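PDB 1RKX: CDP-glucose-4,6-dehydratase, which catalyses the NAD-dependent conversion of CDP-D-glucose to CDP-4-keto-6-deoxy-D-glucose, probably an early step in making 3,6-dideoxy sugars. Local coordinates for residues Arg319-Trp332 with Tyr345-Lys357. Residues are numbered along the deposited sequence; the frame is centred on the assembly and turned at random.
Sequences RWNLNTTLEYIVGW and YSITEINNYMNTK
Arg-319 lies over the Tyr-353 ring and Trp-320 meets Thr-356 at its indole edge, at the end of an antiparallel helical hairpin formed by the last two helices of this extended short-chain dehydrogenase/reductase. The helix axes approach to 11.8 Å at their closest, a spacing filled by large aromatic side chains. Arg-319 can be followed outward from CB, which meets the rim of the Tyr-353 ring at CE1. CG lies beside the phenol oxygen, and Arg-319 CD sits over the ring face, a CH-pi contact 3.8 Å from the centroid of the Tyr-353 ring. NE continues past CE2, the guanidinium lying nearly parallel to the ring, 18° between planes. Arg-319 NH1 finally reaches Tyr-353 O at 3.1 Å, with a weak second bond to Met-354 O. The extended chain from CG to NE makes this span possible. Glu-237 OE1, outside the hairpin, is hydrogen-bonded to Tyr-353 OH and Arg-319 N, and its OE2 to Trp-320 N. The edge of Tyr-353 in turn meets a face of Trp-320, planes at 73°; the opposite indole face carries Thr-324 CG2 and Tyr-328 CE1. Further along, the edge of Tyr-345 points at the face of the five-membered ring of Trp-332, an offset edge-to-face pair, while Trp-332 NE1 donates in its ring plane to Ser-346 OG, 3.1 Å away; that hydroxyl also bonds Met-342 O. Between these ends, a water joins Tyr-328 O and Glu-349 OE1, and His-234 binds Glu-349 OE2. Trp-320 NE1 donates almost straight, at 168°, to Thr-356 OG1 3.0 Å away, and that hydroxyl in turn donates a hydrogen bond to Asn-352 O.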
loop_
_atom_site.group_PDB
_atom_site.type_symbol
_atom_site.label_atom_id
_atom_site.label_comp_id
_atom_site.label_asym_id
_atom_site.label_seq_id
_atom_site.Cartn_x
_atom_site.Cartn_y
_atom_site.Cartn_z
ATOM N N ARG C 319 13.681 1.452 -28.609
ATOM C CA ARG C 319 14.779 1.328 -29.560
ATOM C C ARG C 319 15.546 2.606 -29.853
ATOM O O ARG C 319 16.712 2.546 -30.244
ATOM C CB ARG C 319 14.251 0.763 -30.884
ATOM C CG ARG C 319 13.426 -0.490 -30.728
ATOM C CD ARG C 319 13.007 -1.051 -32.075
ATOM N NE ARG C 319 12.099 -2.176 -31.895
ATOM C CZ ARG C 319 11.788 -3.052 -32.841
ATOM N NH1 ARG C 319 12.316 -2.941 -34.056
ATOM N NH2 ARG C 319 10.949 -4.041 -32.567
ATOM N N TRP C 320 14.907 3.759 -29.670
ATOM C CA TRP C 320 15.565 5.033 -29.949
ATOM C C TRP C 320 15.702 5.964 -28.750
ATOM O O TRP C 320 14.737 6.194 -28.019
ATOM C CB TRP C 320 14.814 5.803 -31.040
ATOM C CG TRP C 320 14.734 5.125 -32.375
ATOM C CD1 TRP C 320 15.511 4.095 -32.832
ATOM C CD2 TRP C 320 13.852 5.470 -33.448
ATOM N NE1 TRP C 320 15.166 3.781 -34.128
ATOM C CE2 TRP C 320 14.151 4.611 -34.530
ATOM C CE3 TRP C 320 12.837 6.428 -33.604
ATOM C CZ2 TRP C 320 13.470 4.681 -35.754
ATOM C CZ3 TRP C 320 12.161 6.497 -34.820
ATOM C CH2 TRP C 320 12.484 5.627 -35.879
ATOM N N ASN C 321 16.899 6.509 -28.552
ATOM C CA ASN C 321 17.099 7.448 -27.460
ATOM C C ASN C 321 16.412 8.718 -27.947
ATOM O O ASN C 321 15.956 8.772 -29.091
ATOM C CB ASN C 321 18.589 7.700 -27.210
ATOM C CG ASN C 321 19.317 8.181 -28.446
ATOM O OD1 ASN C 321 18.957 9.195 -29.039
ATOM N ND2 ASN C 321 20.356 7.454 -28.838
ATOM N N LEU C 322 16.337 9.742 -27.106
ATOM C CA LEU C 322 15.660 10.964 -27.514
ATOM C C LEU C 322 16.326 11.648 -28.706
ATOM O O LEU C 322 15.645 12.039 -29.653
ATOM C CB LEU C 322 15.549 11.941 -26.342
ATOM C CG LEU C 322 14.581 13.103 -26.603
ATOM C CD1 LEU C 322 13.230 12.552 -27.051
ATOM C CD2 LEU C 322 14.429 13.952 -25.352
ATOM N N ASN C 323 17.651 11.782 -28.665
ATOM C CA ASN C 323 18.384 12.426 -29.754
ATOM C C ASN C 323 18.027 11.818 -31.104
ATOM O O ASN C 323 17.730 12.535 -32.055
ATOM C CB ASN C 323 19.895 12.315 -29.535
ATOM C CG ASN C 323 20.360 13.042 -28.291
ATOM O OD1 ASN C 323 21.557 13.247 -28.091
ATOM N ND2 ASN C 323 19.416 13.429 -27.441
ATOM N N THR C 324 18.073 10.493 -31.185
ATOM C CA THR C 324 17.738 9.797 -32.418
ATOM C C THR C 324 16.320 10.185 -32.833
ATOM O O THR C 324 16.067 10.538 -33.990
ATOM C CB THR C 324 17.798 8.274 -32.220
ATOM O OG1 THR C 324 19.137 7.888 -31.887
ATOM C CG2 THR C 324 17.356 7.547 -33.481
ATOM N N THR C 325 15.403 10.128 -31.874
ATOM C CA THR C 325 14.002 10.467 -32.117
ATOM C C THR C 325 13.826 11.899 -32.622
ATOM O O THR C 325 13.101 12.133 -33.593
ATOM C CB THR C 325 13.171 10.246 -30.827
ATOM O OG1 THR C 325 13.085 8.836 -30.572
ATOM C CG2 THR C 325 11.761 10.835 -30.962
ATOM N N LEU C 326 14.492 12.854 -31.981
ATOM C CA LEU C 326 14.392 14.253 -32.399
ATOM C C LEU C 326 14.934 14.440 -33.817
ATOM O O LEU C 326 14.436 15.266 -34.581
ATOM C CB LEU C 326 15.158 15.162 -31.425
ATOM C CG LEU C 326 14.560 15.326 -30.023
ATOM C CD1 LEU C 326 15.480 16.175 -29.154
ATOM C CD2 LEU C 326 13.182 15.978 -30.136
ATOM N N GLU C 327 15.964 13.676 -34.161
ATOM C CA GLU C 327 16.545 13.758 -35.493
ATOM C C GLU C 327 15.496 13.324 -36.515
ATOM O O GLU C 327 15.327 13.969 -37.545
ATOM C CB GLU C 327 17.792 12.875 -35.575
ATOM C CG GLU C 327 18.371 12.729 -36.967
ATOM C CD GLU C 327 19.793 12.213 -36.943
ATOM O OE1 GLU C 327 20.722 13.043 -36.896
ATOM O OE2 GLU C 327 19.984 10.980 -36.956
ATOM N N TYR C 328 14.792 12.236 -36.225
ATOM C CA TYR C 328 13.744 11.761 -37.125
ATOM C C TYR C 328 12.590 12.770 -37.230
ATOM O O TYR C 328 12.018 12.932 -38.313
ATOM C CB TYR C 328 13.181 10.412 -36.654
ATOM C CG TYR C 328 13.992 9.189 -37.051
ATOM C CD1 TYR C 328 14.914 8.614 -36.173
ATOM C CD2 TYR C 328 13.813 8.590 -38.300
ATOM C CE1 TYR C 328 15.634 7.468 -36.529
ATOM C CE2 TYR C 328 14.528 7.445 -38.666
ATOM C CZ TYR C 328 15.435 6.890 -37.777
ATOM O OH TYR C 328 16.137 5.760 -38.139
ATOM N N ILE C 329 12.260 13.441 -36.118
ATOM C CA ILE C 329 11.167 14.422 -36.069
ATOM C C ILE C 329 11.442 15.573 -37.021
ATOM O O ILE C 329 10.609 15.921 -37.857
ATOM C CB ILE C 329 10.978 15.033 -34.647
ATOM C CG1 ILE C 329 10.798 13.928 -33.605
ATOM C CG2 ILE C 329 9.788 15.985 -34.640
ATOM C CD1 ILE C 329 9.785 12.908 -33.975
ATOM N N VAL C 330 12.618 16.172 -36.880
ATOM C CA VAL C 330 12.999 17.290 -37.726
ATOM C C VAL C 330 13.030 16.838 -39.181
ATOM O O VAL C 330 12.567 17.549 -40.074
ATOM C CB VAL C 330 14.384 17.849 -37.315
ATOM C CG1 VAL C 330 14.852 18.892 -38.325
ATOM C CG2 VAL C 330 14.297 18.464 -35.928
ATOM N N GLY C 331 13.559 15.644 -39.416
ATOM C CA GLY C 331 13.627 15.134 -40.772
ATOM C C GLY C 331 12.250 15.000 -41.399
ATOM O O GLY C 331 12.023 15.435 -42.532
ATOM N N TRP C 332 11.327 14.394 -40.657
ATOM C CA TRP C 332 9.969 14.204 -41.143
ATOM C C TRP C 332 9.346 15.550 -41.494
ATOM O O TRP C 332 8.763 15.721 -42.567
ATOM C CB TRP C 332 9.126 13.503 -40.072
ATOM C CG TRP C 332 7.858 12.896 -40.593
ATOM C CD1 TRP C 332 7.641 11.581 -40.884
ATOM C CD2 TRP C 332 6.633 13.579 -40.883
ATOM N NE1 TRP C 332 6.357 11.400 -41.335
ATOM C CE2 TRP C 332 5.714 12.609 -41.345
ATOM C CE3 TRP C 332 6.220 14.916 -40.798
ATOM C CZ2 TRP C 332 4.406 12.931 -41.725
ATOM C CZ3 TRP C 332 4.916 15.239 -41.177
ATOM C CH2 TRP C 332 4.025 14.247 -41.634
ATOM N N TYR C 345 7.357 8.287 -47.206
ATOM C CA TYR C 345 8.339 8.677 -46.198
ATOM C C TYR C 345 8.002 8.037 -44.856
ATOM O O TYR C 345 8.881 7.523 -44.164
ATOM C CB TYR C 345 8.380 10.197 -46.034
ATOM C CG TYR C 345 9.529 10.673 -45.171
ATOM C CD1 TYR C 345 10.778 10.955 -45.732
ATOM C CD2 TYR C 345 9.377 10.816 -43.790
ATOM C CE1 TYR C 345 11.845 11.372 -44.938
ATOM C CE2 TYR C 345 10.438 11.229 -42.984
ATOM C CZ TYR C 345 11.668 11.506 -43.568
ATOM O OH TYR C 345 12.726 11.922 -42.794
ATOM N N SER C 346 6.721 8.062 -44.490
ATOM C CA SER C 346 6.289 7.485 -43.217
ATOM C C SER C 346 6.470 5.976 -43.202
ATOM O O SER C 346 6.800 5.396 -42.169
ATOM C CB SER C 346 4.827 7.845 -42.934
ATOM O OG SER C 346 4.690 9.246 -42.771
ATOM N N ILE C 347 6.263 5.341 -44.349
ATOM C CA ILE C 347 6.431 3.895 -44.440
ATOM C C ILE C 347 7.897 3.555 -44.200
ATOM O O ILE C 347 8.224 2.596 -43.501
ATOM C CB ILE C 347 6.031 3.363 -45.834
ATOM C CG1 ILE C 347 4.560 3.684 -46.111
ATOM C CG2 ILE C 347 6.285 1.860 -45.910
ATOM C CD1 ILE C 347 3.606 3.150 -45.069
ATOM N N THR C 348 8.782 4.348 -44.796
ATOM C CA THR C 348 10.214 4.136 -44.632
ATOM C C THR C 348 10.616 4.354 -43.175
ATOM O O THR C 348 11.495 3.665 -42.662
ATOM C CB THR C 348 11.024 5.085 -45.539
ATOM O OG1 THR C 348 10.787 4.743 -46.911
ATOM C CG2 THR C 348 12.517 4.974 -45.242
ATOM N N GLU C 349 9.974 5.314 -42.511
ATOM C CA GLU C 349 10.286 5.577 -41.113
ATOM C C GLU C 349 9.951 4.345 -40.290
ATOM O O GLU C 349 10.705 3.950 -39.403
ATOM C CB GLU C 349 9.503 6.784 -40.596
ATOM C CG GLU C 349 9.886 7.174 -39.184
ATOM C CD GLU C 349 10.206 8.646 -39.061
ATOM O OE1 GLU C 349 10.956 9.166 -39.913
ATOM O OE2 GLU C 349 9.719 9.283 -38.105
ATOM N N ILE C 350 8.812 3.731 -40.591
ATOM C CA ILE C 350 8.404 2.529 -39.885
ATOM C C ILE C 350 9.424 1.428 -40.144
ATOM O O ILE C 350 9.793 0.688 -39.231
ATOM C CB ILE C 350 7.007 2.065 -40.347
ATOM C CG1 ILE C 350 5.948 3.037 -39.809
ATOM C CG2 ILE C 350 6.740 0.641 -39.871
ATOM C CD1 ILE C 350 4.571 2.873 -40.431
ATOM N N ASN C 351 9.888 1.326 -41.386
ATOM C CA ASN C 351 10.880 0.310 -41.732
ATOM C C ASN C 351 12.189 0.561 -40.986
ATOM O O ASN C 351 12.816 -0.372 -40.489
ATOM C CB ASN C 351 11.141 0.290 -43.242
ATOM C CG ASN C 351 9.961 -0.245 -44.030
ATOM O OD1 ASN C 351 9.328 -1.228 -43.637
ATOM N ND2 ASN C 351 9.668 0.390 -45.158
ATOM N N ASN C 352 12.599 1.824 -40.917
ATOM C CA ASN C 352 13.825 2.182 -40.213
ATOM C C ASN C 352 13.720 1.750 -38.756
ATOM O O ASN C 352 14.684 1.253 -38.176
ATOM C CB ASN C 352 14.059 3.692 -40.287
ATOM C CG ASN C 352 14.551 4.139 -41.649
ATOM O OD1 ASN C 352 14.510 5.325 -41.979
ATOM N ND2 ASN C 352 15.032 3.190 -42.444
ATOM N N TYR C 353 12.542 1.940 -38.169
ATOM C CA TYR C 353 12.324 1.563 -36.778
ATOM C C TYR C 353 12.428 0.052 -36.616
ATOM O O TYR C 353 13.155 -0.439 -35.753
ATOM C CB TYR C 353 10.938 2.011 -36.307
ATOM C CG TYR C 353 10.703 1.747 -34.840
ATOM C CD1 TYR C 353 11.135 2.654 -33.875
ATOM C CD2 TYR C 353 10.087 0.570 -34.411
ATOM C CE1 TYR C 353 10.963 2.395 -32.517
ATOM C CE2 TYR C 353 9.909 0.303 -33.059
ATOM C CZ TYR C 353 10.353 1.223 -32.118
ATOM O OH TYR C 353 10.190 0.965 -30.778
ATOM N N MET C 354 11.689 -0.687 -37.435
ATOM C CA MET C 354 11.715 -2.139 -37.340
ATOM C C MET C 354 13.091 -2.732 -37.577
ATOM O O MET C 354 13.440 -3.740 -36.969
ATOM C CB MET C 354 10.718 -2.766 -38.313
ATOM C CG MET C 354 9.268 -2.579 -37.905
ATOM S SD MET C 354 8.225 -3.930 -38.483
ATOM C CE MET C 354 7.915 -3.412 -40.178
ATOM N N ASN C 355 13.872 -2.107 -38.456
ATOM C CA ASN C 355 15.212 -2.594 -38.764
ATOM C C ASN C 355 16.275 -2.146 -37.765
ATOM O O ASN C 355 17.403 -2.640 -37.799
ATOM C CB ASN C 355 15.628 -2.164 -40.173
ATOM C CG ASN C 355 14.793 -2.820 -41.254
ATOM O OD1 ASN C 355 14.601 -4.035 -41.250
ATOM N ND2 ASN C 355 14.303 -2.021 -42.193
ATOM N N THR C 356 15.930 -1.208 -36.887
ATOM C CA THR C 356 16.887 -0.734 -35.888
ATOM C C THR C 356 17.249 -1.910 -34.990
ATOM O O THR C 356 16.411 -2.408 -34.240
ATOM C CB THR C 356 16.302 0.403 -35.030
ATOM O OG1 THR C 356 16.029 1.535 -35.865
ATOM C CG2 THR C 356 17.288 0.816 -33.945
ATOM N N LYS C 357 18.503 -2.346 -35.083
ATOM C CA LYS C 357 19.004 -3.485 -34.316
ATOM C C LYS C 357 18.330 -4.775 -34.774
ATOM O O LYS C 357 19.052 -5.678 -35.248
ATOM C CB LYS C 357 18.771 -3.284 -32.814
ATOM C CG LYS C 357 19.822 -2.425 -32.125
ATOM C CD LYS C 357 19.867 -1.019 -32.694
ATOM C CE LYS C 357 20.884 -0.164 -31.959
ATOM N NZ LYS C 357 20.893 1.239 -32.459
ATOM O OXT LYS C 357 17.089 -4.863 -34.660
HETATM O O HOH W 1 12.556 11.179 -40.516
#